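Citrate synthase (Pyrobaculum aerophilum, PDB 2IBP) probably catalyses the condensation of oxaloacetate with acetyl-CoA and water to give citrate and CoA, a step of the tricarboxylic acid cycle. Local coordinates at residues R91-A96 against P159-Y164; V100-A105 against Y166-G171; A107-A112 against Y360-P365. One frame throughout, in Å; residues are numbered along the deposited sequence.

Contact 1. Residues R91-A96 against P159-Y164; sequences RELHPA and PTIVAY
Y164 and T160 each give a hydroxyl hydrogen bond to the link around R91 and E92. Y164 OH donates to E92 OE2 at 2.6 Å, meeting that oxygen on its syn side, 16° out of the carboxylate plane; the two side chains cross at about a right angle, with the oxygen at the ring's edge. The same OE2 uses its anti lone pair for L93 N at 2.8 Å, so two donors fix the rotation of the carboxylate, while OE1 makes a salt bridge with R176. T160 OG1 donates to R91 O at 2.7 Å, tilted 35° from the carbonyl plane. These bonds tie the link between helices 77-90 and 95-103 to the side of the long helix 141-169, within the mostly helical citrate synthase fold. H94 N-caps the second of these helices, its ND1 accepting from A96 N in the ring plane.

The apolar part centres on L93. Its CD1 lies against I161 CG1 at 3.7 Å and Y164 CD2 at 3.8 Å, while CG rests on T160 CG2 at 3.8 Å. T160 OG1 lies anti to the carbonyl carbon (chi1 -46°), which points the hydroxyl at R91 O and leaves the methyl CG2 to L93; this methyl also sits 3.4 Å above the plane of the Y164 ring, offset toward the rim.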
ATOM      1  N   ARG A  91      -3.616 -23.316   5.758  1.00  7.76           N
ATOM      2  CA  ARG A  91      -2.659 -22.775   6.727  1.00  8.80           C
ATOM      3  C   ARG A  91      -1.208 -22.855   6.303  1.00  7.55           C
ATOM      4  O   ARG A  91      -0.423 -21.951   6.601  1.00  9.35           O
ATOM      5  CB  ARG A  91      -2.791 -23.477   8.075  1.00 11.39           C
ATOM      6  CG  ARG A  91      -4.077 -23.222   8.760  1.00 11.82           C
ATOM      7  CD  ARG A  91      -4.134 -24.045  10.017  1.00 13.37           C
ATOM      8  NE  ARG A  91      -5.379 -23.835  10.735  1.00 10.93           N
ATOM      9  CZ  ARG A  91      -5.763 -24.554  11.785  1.00 10.15           C
ATOM     10  NH1 ARG A  91      -5.041 -25.590  12.182  1.00 10.63           N
ATOM     11  NH2 ARG A  91      -6.893 -24.271  12.394  1.00 11.24           N
ATOM     12  N   GLU A  92      -0.808 -23.951   5.680  1.00  9.00           N
ATOM     13  CA  GLU A  92       0.595 -24.143   5.334  1.00  9.70           C
ATOM     14  C   GLU A  92       1.009 -23.199   4.218  1.00  9.57           C
ATOM     15  O   GLU A  92       0.192 -22.849   3.362  1.00 11.89           O
ATOM     16  CB  GLU A  92       0.871 -25.586   4.931  1.00 13.30           C
ATOM     17  CG  GLU A  92       2.331 -25.914   4.671  1.00 12.81           C
ATOM     18  CD  GLU A  92       3.258 -25.631   5.844  1.00 16.45           C
ATOM     19  OE1 GLU A  92       3.608 -26.586   6.568  1.00 20.09           O
ATOM     20  OE2 GLU A  92       3.603 -24.454   6.079  1.00 12.10           O
ATOM     21  N   LEU A  93       2.257 -22.752   4.280  1.00 10.14           N
ATOM     22  CA  LEU A  93       2.778 -21.827   3.308  1.00  8.87           C
ATOM     23  C   LEU A  93       3.555 -22.566   2.235  1.00  9.60           C
ATOM     24  O   LEU A  93       4.069 -23.670   2.446  1.00 10.22           O
ATOM     25  CB  LEU A  93       3.695 -20.811   4.000  1.00  9.83           C
ATOM     26  CG  LEU A  93       3.055 -20.045   5.147  1.00 11.21           C
ATOM     27  CD1 LEU A  93       4.118 -19.185   5.877  1.00  9.76           C
ATOM     28  CD2 LEU A  93       1.872 -19.213   4.653  1.00 10.51           C
ATOM     29  N   HIS A  94       3.678 -21.906   1.087  1.00 10.90           N
ATOM     30  CA  HIS A  94       4.468 -22.398  -0.034  1.00 11.38           C
ATOM     31  C   HIS A  94       5.942 -22.384   0.382  1.00  9.68           C
ATOM     32  O   HIS A  94       6.387 -21.477   1.108  1.00  9.58           O
ATOM     33  CB  HIS A  94       4.269 -21.461  -1.228  1.00 12.48           C
ATOM     34  CG  HIS A  94       4.869 -21.962  -2.506  1.00 17.59           C
ATOM     35  ND1 HIS A  94       6.219 -21.885  -2.779  1.00 18.53           N
ATOM     36  CD2 HIS A  94       4.293 -22.510  -3.605  1.00 20.53           C
ATOM     37  CE1 HIS A  94       6.453 -22.401  -3.974  1.00 25.24           C
ATOM     38  NE2 HIS A  94       5.301 -22.790  -4.497  1.00 17.09           N
ATOM     39  N   PRO A  95       6.718 -23.389  -0.036  1.00 12.59           N
ATOM     40  CA  PRO A  95       8.118 -23.384   0.360  1.00 12.39           C
ATOM     41  C   PRO A  95       8.865 -22.075   0.062  1.00 10.50           C
ATOM     42  O   PRO A  95       9.724 -21.677   0.836  1.00 13.23           O
ATOM     43  CB  PRO A  95       8.705 -24.561  -0.430  1.00 15.89           C
ATOM     44  CG  PRO A  95       7.570 -25.483  -0.611  1.00 22.39           C
ATOM     45  CD  PRO A  95       6.361 -24.611  -0.780  1.00 17.00           C
ATOM     46  N   ALA A  96       8.547 -21.410  -1.048  1.00 12.05           N
ATOM     47  CA  ALA A  96       9.212 -20.159  -1.400  1.00 12.82           C
ATOM     48  C   ALA A  96       8.925 -19.103  -0.349  1.00 10.16           C
ATOM     49  O   ALA A  96       9.803 -18.325   0.031  1.00 11.09           O
ATOM     50  CB  ALA A  96       8.766 -19.665  -2.771  1.00 11.50           C
ATOM     51  N   PRO A 159      -1.454 -16.376  10.475  1.00  5.68           N
ATOM     52  CA  PRO A 159      -0.786 -16.852  11.694  1.00  6.64           C
ATOM     53  C   PRO A 159       0.439 -17.703  11.422  1.00  5.53           C
ATOM     54  O   PRO A 159       1.370 -17.732  12.223  1.00  7.80           O
ATOM     55  CB  PRO A 159      -1.873 -17.684  12.387  1.00  5.57           C
ATOM     56  CG  PRO A 159      -3.160 -17.149  11.825  1.00  7.66           C
ATOM     57  CD  PRO A 159      -2.843 -16.858  10.402  1.00  6.79           C
ATOM     58  N   THR A 160       0.434 -18.425  10.314  1.00  5.08           N
ATOM     59  CA  THR A 160       1.574 -19.265   9.972  1.00  5.00           C
ATOM     60  C   THR A 160       2.792 -18.390   9.684  1.00  6.90           C
ATOM     61  O   THR A 160       3.912 -18.688  10.101  1.00  7.94           O
ATOM     62  CB  THR A 160       1.240 -20.171   8.778  1.00  7.34           C
ATOM     63  OG1 THR A 160      -0.052 -20.752   8.983  1.00  8.11           O
ATOM     64  CG2 THR A 160       2.283 -21.270   8.628  1.00  5.73           C
ATOM     65  N   ILE A 161       2.563 -17.328   8.930  1.00  6.12           N
ATOM     66  CA  ILE A 161       3.630 -16.400   8.595  1.00  6.64           C
ATOM     67  C   ILE A 161       4.230 -15.824   9.883  1.00  4.42           C
ATOM     68  O   ILE A 161       5.452 -15.838  10.079  1.00  8.48           O
ATOM     69  CB  ILE A 161       3.116 -15.265   7.709  1.00  7.77           C
ATOM     70  CG1 ILE A 161       2.685 -15.803   6.344  1.00  8.99           C
ATOM     71  CG2 ILE A 161       4.218 -14.205   7.518  1.00  9.58           C
ATOM     72  CD1 ILE A 161       2.089 -14.752   5.443  1.00  8.44           C
ATOM     73  N   VAL A 162       3.374 -15.333  10.760  1.00  6.13           N
ATOM     74  CA  VAL A 162       3.808 -14.759  12.027  1.00  5.35           C
ATOM     75  C   VAL A 162       4.606 -15.754  12.858  1.00  6.80           C
ATOM     76  O   VAL A 162       5.706 -15.455  13.335  1.00  8.96           O
ATOM     77  CB  VAL A 162       2.606 -14.207  12.804  1.00  9.17           C
ATOM     78  CG1 VAL A 162       3.025 -13.724  14.204  1.00  8.87           C
ATOM     79  CG2 VAL A 162       1.907 -13.097  12.000  1.00  7.83           C
ATOM     80  N   ALA A 163       4.027 -16.935  13.075  1.00  6.40           N
ATOM     81  CA  ALA A 163       4.661 -17.963  13.890  1.00  7.11           C
ATOM     82  C   ALA A 163       5.988 -18.444  13.309  1.00  5.46           C
ATOM     83  O   ALA A 163       6.970 -18.607  14.045  1.00  8.84           O
ATOM     84  CB  ALA A 163       3.714 -19.144  14.091  1.00  7.55           C
ATOM     85  N   TYR A 164       6.054 -18.638  11.983  1.00  6.90           N
ATOM     86  CA  TYR A 164       7.290 -19.103  11.363  1.00  8.04           C
ATOM     87  C   TYR A 164       8.386 -18.065  11.541  1.00  5.61           C
ATOM     88  O   TYR A 164       9.512 -18.394  11.869  1.00  9.00           O
ATOM     89  CB  TYR A 164       7.090 -19.361   9.881  1.00  8.63           C
ATOM     90  CG  TYR A 164       6.439 -20.681   9.531  1.00  7.18           C
ATOM     91  CD1 TYR A 164       5.759 -21.423  10.482  1.00  7.98           C
ATOM     92  CD2 TYR A 164       6.401 -21.124   8.211  1.00 10.27           C
ATOM     93  CE1 TYR A 164       5.159 -22.639  10.157  1.00  7.38           C
ATOM     94  CE2 TYR A 164       5.769 -22.317   7.872  1.00 11.07           C
ATOM     95  CZ  TYR A 164       5.137 -23.061   8.854  1.00 11.08           C
ATOM     96  OH  TYR A 164       4.472 -24.237   8.536  1.00 11.84           O
TER

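Contact 2. Residues V100-A105 against Y166-G171; sequences VIRNLA and YRFSRG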
ATOM      1  N   VAL A 100      11.447 -17.029   2.067  1.00  8.67           N
ATOM      2  CA  VAL A 100      11.412 -15.584   2.208  1.00 10.32           C
ATOM      3  C   VAL A 100      11.415 -15.211   3.694  1.00  9.32           C
ATOM      4  O   VAL A 100      12.197 -14.379   4.132  1.00  9.87           O
ATOM      5  CB  VAL A 100      10.218 -14.981   1.473  1.00  7.46           C
ATOM      6  CG1 VAL A 100       9.987 -13.532   1.883  1.00  9.65           C
ATOM      7  CG2 VAL A 100      10.453 -15.103  -0.031  1.00  7.54           C
ATOM      8  N   ILE A 101      10.558 -15.856   4.480  1.00  7.98           N
ATOM      9  CA  ILE A 101      10.532 -15.600   5.927  1.00  8.23           C
ATOM     10  C   ILE A 101      11.892 -15.911   6.580  1.00  9.05           C
ATOM     11  O   ILE A 101      12.380 -15.138   7.413  1.00  9.19           O
ATOM     12  CB  ILE A 101       9.419 -16.414   6.612  1.00  8.87           C
ATOM     13  CG1 ILE A 101       8.047 -15.982   6.075  1.00  8.95           C
ATOM     14  CG2 ILE A 101       9.457 -16.195   8.135  1.00  9.56           C
ATOM     15  CD1 ILE A 101       6.888 -16.935   6.478  1.00  8.73           C
ATOM     16  N   ARG A 102      12.497 -17.031   6.212  1.00 10.38           N
ATOM     17  CA  ARG A 102      13.794 -17.434   6.765  0.50  6.42           C
ATOM     18  C   ARG A 102      14.823 -16.349   6.508  1.00 12.08           C
ATOM     19  O   ARG A 102      15.592 -15.967   7.399  1.00 13.97           O
ATOM     20  CB  ARG A 102      14.267 -18.726   6.107  0.50  9.56           C
ATOM     21  CG  ARG A 102      15.550 -19.283   6.703  0.50 16.23           C
ATOM     22  CD  ARG A 102      16.077 -20.447   5.889  0.50 19.54           C
ATOM     23  NE  ARG A 102      15.058 -21.468   5.673  0.50 16.37           N
ATOM     24  CZ  ARG A 102      14.823 -22.500   6.482  0.50 20.40           C
ATOM     25  NH1 ARG A 102      15.513 -22.663   7.602  0.50 22.53           N
ATOM     26  NH2 ARG A 102      13.863 -23.366   6.171  0.50 21.62           N
ATOM     27  N   ASN A 103      14.841 -15.852   5.276  1.00 10.28           N
ATOM     28  CA  ASN A 103      15.794 -14.799   4.930  1.00  9.50           C
ATOM     29  C   ASN A 103      15.596 -13.513   5.692  1.00 11.46           C
ATOM     30  O   ASN A 103      16.545 -12.759   5.877  1.00 14.05           O
ATOM     31  CB  ASN A 103      15.805 -14.527   3.451  1.00 14.08           C
ATOM     32  CG  ASN A 103      16.608 -15.542   2.728  1.00 17.57           C
ATOM     33  OD1 ASN A 103      17.816 -15.656   2.969  1.00 28.90           O
ATOM     34  ND2 ASN A 103      15.947 -16.376   1.946  1.00 17.41           N
ATOM     35  N   LEU A 104      14.378 -13.298   6.177  1.00  8.57           N
ATOM     36  CA  LEU A 104      14.032 -12.109   6.936  1.00  9.98           C
ATOM     37  C   LEU A 104      13.863 -12.406   8.435  1.00  7.48           C
ATOM     38  O   LEU A 104      13.332 -11.592   9.174  1.00 10.49           O
ATOM     39  CB  LEU A 104      12.761 -11.512   6.351  1.00 12.18           C
ATOM     40  CG  LEU A 104      12.908 -11.040   4.899  1.00 13.87           C
ATOM     41  CD1 LEU A 104      11.602 -10.410   4.419  1.00 16.70           C
ATOM     42  CD2 LEU A 104      14.058 -10.052   4.842  1.00 17.37           C
ATOM     43  N   ALA A 105      14.459 -13.512   8.869  1.00 10.61           N
ATOM     44  CA  ALA A 105      14.333 -13.965  10.251  1.00 11.82           C
ATOM     45  C   ALA A 105      14.878 -12.944  11.232  1.00  8.09           C
ATOM     46  O   ALA A 105      14.390 -12.824  12.354  1.00 11.64           O
ATOM     47  CB  ALA A 105      15.043 -15.287  10.432  1.00 16.45           C
ATOM     48  N   TYR A 166       8.542 -15.909  13.999  1.00  9.06           N
ATOM     49  CA  TYR A 166       8.915 -15.969  15.413  1.00  8.19           C
ATOM     50  C   TYR A 166       9.933 -17.078  15.643  1.00  8.69           C
ATOM     51  O   TYR A 166      10.977 -16.852  16.238  1.00 11.18           O
ATOM     52  CB  TYR A 166       7.707 -16.139  16.311  1.00  9.87           C
ATOM     53  CG  TYR A 166       8.093 -16.409  17.740  1.00  7.26           C
ATOM     54  CD1 TYR A 166       8.632 -15.404  18.523  1.00 13.09           C
ATOM     55  CD2 TYR A 166       7.994 -17.687  18.278  1.00  9.92           C
ATOM     56  CE1 TYR A 166       9.045 -15.657  19.814  1.00 14.15           C
ATOM     57  CE2 TYR A 166       8.359 -17.938  19.582  1.00 10.67           C
ATOM     58  CZ  TYR A 166       8.912 -16.932  20.333  1.00 11.00           C
ATOM     59  OH  TYR A 166       9.298 -17.202  21.638  1.00 14.58           O
ATOM     60  N   ARG A 167       9.613 -18.277  15.179  1.00  7.51           N
ATOM     61  CA  ARG A 167      10.497 -19.426  15.343  1.00  7.20           C
ATOM     62  C   ARG A 167      11.863 -19.168  14.726  1.00 10.31           C
ATOM     63  O   ARG A 167      12.882 -19.385  15.366  1.00  9.77           O
ATOM     64  CB  ARG A 167       9.868 -20.661  14.707  1.00 11.11           C
ATOM     65  CG  ARG A 167       8.530 -21.048  15.297  1.00 13.57           C
ATOM     66  CD  ARG A 167       8.623 -21.536  16.720  1.00 14.54           C
ATOM     67  NE  ARG A 167       9.395 -22.777  16.839  1.00 13.61           N
ATOM     68  CZ  ARG A 167       9.509 -23.442  17.984  1.00 16.07           C
ATOM     69  NH1 ARG A 167       8.894 -23.000  19.073  1.00 14.82           N
ATOM     70  NH2 ARG A 167      10.222 -24.546  18.030  1.00 17.20           N
ATOM     71  N   PHE A 168      11.885 -18.746  13.464  1.00  9.80           N
ATOM     72  CA  PHE A 168      13.151 -18.466  12.814  1.00  9.09           C
ATOM     73  C   PHE A 168      13.930 -17.359  13.509  1.00  9.41           C
ATOM     74  O   PHE A 168      15.156 -17.420  13.567  1.00 13.40           O
ATOM     75  CB  PHE A 168      12.985 -18.105  11.344  1.00  9.49           C
ATOM     76  CG  PHE A 168      12.565 -19.244  10.465  1.00 10.54           C
ATOM     77  CD1 PHE A 168      13.209 -20.466  10.516  1.00 13.95           C
ATOM     78  CD2 PHE A 168      11.697 -19.011   9.422  1.00 15.27           C
ATOM     79  CE1 PHE A 168      12.876 -21.481   9.633  1.00 20.05           C
ATOM     80  CE2 PHE A 168      11.346 -20.025   8.541  1.00 15.46           C
ATOM     81  CZ  PHE A 168      11.970 -21.244   8.624  1.00 13.39           C
ATOM     82  N   SER A 169      13.230 -16.344  14.018  1.00  9.56           N
ATOM     83  CA  SER A 169      13.907 -15.210  14.669  1.00  9.38           C
ATOM     84  C   SER A 169      14.645 -15.664  15.929  1.00 14.31           C
ATOM     85  O   SER A 169      15.616 -15.032  16.353  1.00 16.08           O
ATOM     86  CB  SER A 169      12.914 -14.091  15.013  1.00  9.20           C
ATOM     87  OG  SER A 169      12.121 -14.434  16.128  1.00 11.64           O
ATOM     88  N   ARG A 170      14.171 -16.761  16.519  1.00 11.81           N
ATOM     89  CA  ARG A 170      14.738 -17.338  17.741  1.00 14.96           C
ATOM     90  C   ARG A 170      15.680 -18.523  17.448  1.00 13.90           C
ATOM     91  O   ARG A 170      16.107 -19.234  18.362  1.00 19.93           O
ATOM     92  CB  ARG A 170      13.603 -17.774  18.683  1.00 16.43           C
ATOM     93  CG  ARG A 170      13.095 -16.704  19.632  1.00 21.85           C
ATOM     94  CD  ARG A 170      12.670 -15.402  18.959  1.00 31.82           C
ATOM     95  NE  ARG A 170      12.343 -14.363  19.946  1.00 28.37           N
ATOM     96  CZ  ARG A 170      12.017 -13.106  19.646  1.00 27.83           C
ATOM     97  NH1 ARG A 170      11.982 -12.704  18.389  1.00 21.57           N
ATOM     98  NH2 ARG A 170      11.739 -12.240  20.610  1.00 32.22           N
ATOM     99  N   GLY A 171      16.013 -18.712  16.181  1.00 11.84           N
ATOM    100  CA  GLY A 171      16.880 -19.798  15.739  1.00 14.45           C
ATOM    101  C   GLY A 171      16.279 -21.170  15.970  1.00 24.42           C
ATOM    102  O   GLY A 171      17.005 -22.154  16.132  1.00 23.96           O
TER
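F168 carries CG anti to its carbonyl carbon (chi1 -70°), which sends the ring toward helix 95-103. There R102 CB lies over the ring face, R102 CA makes an off-centre CH-pi contact 4.2 Å from the F168 centroid, and I101 CG2 meets the ring edge 3.8 Å from F168 CD2. In the conformer described, R102 has CG anti to the backbone N (chi1 -175°) and a bend at chi3, bringing one face of its guanidinium to the CE1-CZ rim of F168; NH1 is then 3.5 Å from CE1, but with the planes 52° apart the groups do not stack flat. Were F168 an alanine, a gap would probably open between I101 and R102 CA, and the guanidinium would lose its aromatic neighbour. Both helices end here: 95-103 runs out before L104, and a Schellman motif with G171 as its C-prime residue terminates 141-169. At these ends A105 CB packs on F168 CB at 3.6 Å, and A105 O lies 3.4 Å from S169 CA in a CH...O contact. S169 OG donates to Y166 O and accepts from R170 NH1 at 2.9 Å. R102 NE forms a salt bridge with E99, and N103 O accepts from Y123 OH of the second subunit.

Contact 3. Residues A107-A112 against Y360-P365; sequences AHPMFA and YEYFTP. With ACT (acetate ion), chain C.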
ATOM      1  N   ALA A 107      15.037  -9.735  10.757  1.00 11.14           N
ATOM      2  CA  ALA A 107      14.407  -8.443  10.544  1.00 13.20           C
ATOM      3  C   ALA A 107      13.143  -8.333  11.376  1.00 13.84           C
ATOM      4  O   ALA A 107      12.650  -9.328  11.924  1.00 14.27           O
ATOM      5  CB  ALA A 107      14.087  -8.272   9.084  1.00 14.06           C
ATOM      6  N   HIS A 108      12.596  -7.129  11.445  1.00  9.95           N
ATOM      7  CA  HIS A 108      11.372  -6.899  12.180  1.00  9.28           C
ATOM      8  C   HIS A 108      10.263  -7.704  11.525  1.00  7.51           C
ATOM      9  O   HIS A 108      10.188  -7.785  10.293  1.00 10.37           O
ATOM     10  CB  HIS A 108      11.016  -5.415  12.184  1.00 12.21           C
ATOM     11  CG  HIS A 108       9.837  -5.086  13.044  1.00 18.35           C
ATOM     12  ND1 HIS A 108       8.531  -5.255  12.619  1.00 16.04           N
ATOM     13  CD2 HIS A 108       9.761  -4.601  14.307  1.00 20.23           C
ATOM     14  CE1 HIS A 108       7.707  -4.895  13.583  1.00 17.55           C
ATOM     15  NE2 HIS A 108       8.426  -4.489  14.618  1.00 21.11           N
ATOM     16  N   PRO A 109       9.394  -8.325  12.337  1.00  9.47           N
ATOM     17  CA  PRO A 109       8.376  -9.180  11.754  1.00 10.09           C
ATOM     18  C   PRO A 109       7.463  -8.529  10.732  1.00  9.11           C
ATOM     19  O   PRO A 109       6.991  -9.218   9.843  1.00 10.25           O
ATOM     20  CB  PRO A 109       7.573  -9.681  12.954  1.00 13.90           C
ATOM     21  CG  PRO A 109       8.041  -8.932  14.121  1.00 15.00           C
ATOM     22  CD  PRO A 109       9.364  -8.341  13.806  1.00 10.02           C
ATOM     23  N   MET A 110       7.165  -7.241  10.868  1.00  8.88           N
ATOM     24  CA  MET A 110       6.253  -6.607   9.909  1.00 11.34           C
ATOM     25  C   MET A 110       6.829  -6.570   8.493  1.00  9.86           C
ATOM     26  O   MET A 110       6.083  -6.694   7.526  1.00  9.23           O
ATOM     27  CB  MET A 110       5.784  -5.238  10.373  1.00  9.11           C
ATOM     28  CG  MET A 110       4.871  -5.320  11.586  1.00 10.71           C
ATOM     29  SD  MET A 110       3.280  -6.094  11.229  1.00 10.10           S
ATOM     30  CE  MET A 110       2.404  -4.742  10.454  1.00  9.60           C
ATOM     31  N   PHE A 111       8.150  -6.475   8.365  1.00  9.89           N
ATOM     32  CA  PHE A 111       8.767  -6.541   7.034  1.00  8.66           C
ATOM     33  C   PHE A 111       8.588  -7.952   6.478  1.00  7.65           C
ATOM     34  O   PHE A 111       8.327  -8.149   5.291  1.00 10.52           O
ATOM     35  CB  PHE A 111      10.247  -6.206   7.097  1.00 12.31           C
ATOM     36  CG  PHE A 111      10.530  -4.743   7.242  1.00 13.17           C
ATOM     37  CD1 PHE A 111      10.285  -3.876   6.186  1.00 14.97           C
ATOM     38  CD2 PHE A 111      11.139  -4.254   8.376  1.00 15.19           C
ATOM     39  CE1 PHE A 111      10.602  -2.535   6.278  1.00 14.23           C
ATOM     40  CE2 PHE A 111      11.440  -2.913   8.482  1.00 14.09           C
ATOM     41  CZ  PHE A 111      11.173  -2.055   7.433  1.00 14.25           C
ATOM     42  N   ALA A 112       8.773  -8.946   7.345  1.00 10.28           N
ATOM     43  CA  ALA A 112       8.612 -10.342   6.960  1.00 11.23           C
ATOM     44  C   ALA A 112       7.186 -10.594   6.520  1.00  9.98           C
ATOM     45  O   ALA A 112       6.966 -11.324   5.552  1.00  8.90           O
ATOM     46  CB  ALA A 112       8.987 -11.281   8.114  1.00 11.32           C
ATOM     47  N   TYR A 360       6.909  -8.147  22.236  1.00  9.35           N
ATOM     48  CA  TYR A 360       6.212  -6.930  21.849  1.00  7.69           C
ATOM     49  C   TYR A 360       6.109  -6.755  20.339  1.00  8.48           C
ATOM     50  O   TYR A 360       5.084  -6.273  19.831  1.00  7.84           O
ATOM     51  CB  TYR A 360       6.961  -5.705  22.363  1.00 10.62           C
ATOM     52  CG  TYR A 360       6.956  -5.537  23.856  1.00  9.24           C
ATOM     53  CD1 TYR A 360       5.761  -5.411  24.546  1.00 11.87           C
ATOM     54  CD2 TYR A 360       8.136  -5.326  24.543  1.00 12.38           C
ATOM     55  CE1 TYR A 360       5.744  -5.166  25.912  1.00 11.98           C
ATOM     56  CE2 TYR A 360       8.131  -5.084  25.914  1.00 13.52           C
ATOM     57  CZ  TYR A 360       6.935  -4.998  26.586  1.00 12.24           C
ATOM     58  OH  TYR A 360       6.920  -4.770  27.953  1.00 14.61           O
ATOM     59  N   GLU A 361       7.189  -7.063  19.635  1.00  9.59           N
ATOM     60  CA  GLU A 361       7.238  -6.864  18.193  0.50 10.40           C
ATOM     61  C   GLU A 361       6.251  -7.747  17.429  1.00  5.35           C
ATOM     62  O   GLU A 361       6.024  -7.524  16.242  1.00  8.88           O
ATOM     63  CB  GLU A 361       8.659  -7.034  17.654  0.50 10.56           C
ATOM     64  CG  GLU A 361       9.297  -8.405  17.860  0.50 14.90           C
ATOM     65  CD  GLU A 361      10.029  -8.595  19.199  0.50 13.95           C
ATOM     66  OE1 GLU A 361       9.861  -7.802  20.156  0.50 12.60           O
ATOM     67  OE2 GLU A 361      10.803  -9.576  19.276  0.50 25.99           O
ATOM     68  N   TYR A 362       5.661  -8.725  18.119  1.00  6.21           N
ATOM     69  CA  TYR A 362       4.639  -9.596  17.501  1.00  6.91           C
ATOM     70  C   TYR A 362       3.216  -9.131  17.803  1.00  7.26           C
ATOM     71  O   TYR A 362       2.254  -9.691  17.284  1.00  7.20           O
ATOM     72  CB  TYR A 362       4.847 -11.072  17.836  1.00  5.71           C
ATOM     73  CG  TYR A 362       6.074 -11.623  17.157  1.00  8.29           C
ATOM     74  CD1 TYR A 362       6.012 -12.109  15.844  1.00  8.67           C
ATOM     75  CD2 TYR A 362       7.326 -11.483  17.730  1.00  8.65           C
ATOM     76  CE1 TYR A 362       7.132 -12.519  15.189  1.00  7.02           C
ATOM     77  CE2 TYR A 362       8.462 -11.866  17.064  1.00 10.10           C
ATOM     78  CZ  TYR A 362       8.372 -12.360  15.773  1.00  9.54           C
ATOM     79  OH  TYR A 362       9.513 -12.737  15.096  1.00  9.57           O
ATOM     80  N   PHE A 363       3.060  -8.086  18.612  1.00  6.57           N
ATOM     81  CA  PHE A 363       1.723  -7.576  18.937  1.00  8.29           C
ATOM     82  C   PHE A 363       1.000  -7.101  17.681  1.00  7.02           C
ATOM     83  O   PHE A 363      -0.165  -7.465  17.443  1.00  7.62           O
ATOM     84  CB  PHE A 363       1.800  -6.409  19.941  1.00  8.37           C
ATOM     85  CG  PHE A 363       2.052  -6.830  21.373  1.00  8.79           C
ATOM     86  CD1 PHE A 363       2.702  -8.021  21.680  1.00  9.09           C
ATOM     87  CD2 PHE A 363       1.779  -5.938  22.412  1.00  6.69           C
ATOM     88  CE1 PHE A 363       2.965  -8.371  23.011  1.00  9.88           C
ATOM     89  CE2 PHE A 363       2.044  -6.288  23.729  1.00  8.16           C
ATOM     90  CZ  PHE A 363       2.633  -7.498  24.020  1.00  9.23           C
ATOM     91  N   THR A 364       1.663  -6.263  16.890  1.00  6.85           N
ATOM     92  CA  THR A 364       1.029  -5.743  15.670  1.00  8.43           C
ATOM     93  C   THR A 364       0.814  -6.844  14.630  1.00  7.28           C
ATOM     94  O   THR A 364      -0.248  -6.897  14.022  1.00  7.68           O
ATOM     95  CB  THR A 364       1.746  -4.510  15.143  1.00  9.29           C
ATOM     96  OG1 THR A 364       1.719  -3.508  16.177  1.00 11.09           O
ATOM     97  CG2 THR A 364       1.018  -3.980  13.902  1.00 11.34           C
ATOM     98  N   PRO A 365       1.790  -7.755  14.460  1.00  7.07           N
ATOM     99  CA  PRO A 365       1.517  -8.907  13.607  1.00  6.15           C
ATOM    100  C   PRO A 365       0.249  -9.676  14.008  1.00  6.58           C
ATOM    101  O   PRO A 365      -0.518 -10.101  13.146  1.00  7.09           O
ATOM    102  CB  PRO A 365       2.772  -9.750  13.765  1.00  6.30           C
ATOM    103  CG  PRO A 365       3.849  -8.708  13.861  1.00  7.44           C
ATOM    104  CD  PRO A 365       3.243  -7.608  14.700  1.00  7.96           C
TER
HETATM  105  C   ACT C 902       9.106  -8.456  25.238  1.00 30.14           C
HETATM  106  O   ACT C 902       9.198  -8.381  23.986  1.00 18.87           O
HETATM  107  OXT ACT C 902      10.156  -8.236  25.887  1.00 28.98           O
HETATM  108  CH3 ACT C 902       7.812  -8.773  25.934  1.00 23.16           C
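Y360 N donates to the O atom of an acetate ion in a nearly straight bond of 2.9 Å. The acetate, probably from the crystallisation liquor, sets its methyl 3.6 Å above the centre of one face of the Y360 ring. A second bond caps the other segment: H108 ND1 accepts from M110 N at 3.0 Å, the donor tilted 24° from the ring plane. H108 has CG anti to the backbone N (chi1 -174°); this swings ND1 back to the M110 N-H and marks the N-cap of helix 109-123.

Across the contact itself the chemistry is apolar, and P109 is its wedge. Its CG stands over the face of the Y362 ring in a CH-pi contact, 3.9 Å from the centroid and 17° off the normal. P109 CB also touches P365 CG at 4.0 Å. M110, bent at both chi2 and chi3, curls so that SD lies 3.8 Å from P365 CG and CE reaches T364 CG2. The starts of helices 109-123 and 363-382 are thus packed together, and T364 brings the contact to about 9 Å, side chain to side chain, from D346, a predicted active-site residue.

Polar groups at the margin are satisfied by others: Y362 OH is hydrogen-bonded to H165, and in the conformer described E361 OE2 makes a salt bridge with R170. With no hydrogen bond joining the two segments, their direct association rests on the close fit of prolines, methionine and tyrosine ring, while the H108 cap serves the start of helix 109-123 and E361-R170 ties 360-365 to the end of helix 141-169.

Overall arrangement
From the N terminus, the chain passes through contact 1 at 91-96, then contact 2 at 100-105 and contact 3 at 107-112, before helix 141-169 supplies 159-164 and 166-171 and residues 360-365 come last. Contacts 1 and 2 close loops of about sixty mostly helical residues; contact 3 closes one of nearly 250. All three cross, since their segments alternate. Contact 1 joins the link ahead of helix 95-103, and contact 2 that helix's C-terminal end, to successive turns of 141-169, meeting where L93 and I161 touch I101. Contact 3 brings in helices 109-123 and 363-382, and is linked to contact 2 by the R170-E361 salt bridge, in the E361 conformer described, and to contact 1 by packing of V162 on P365.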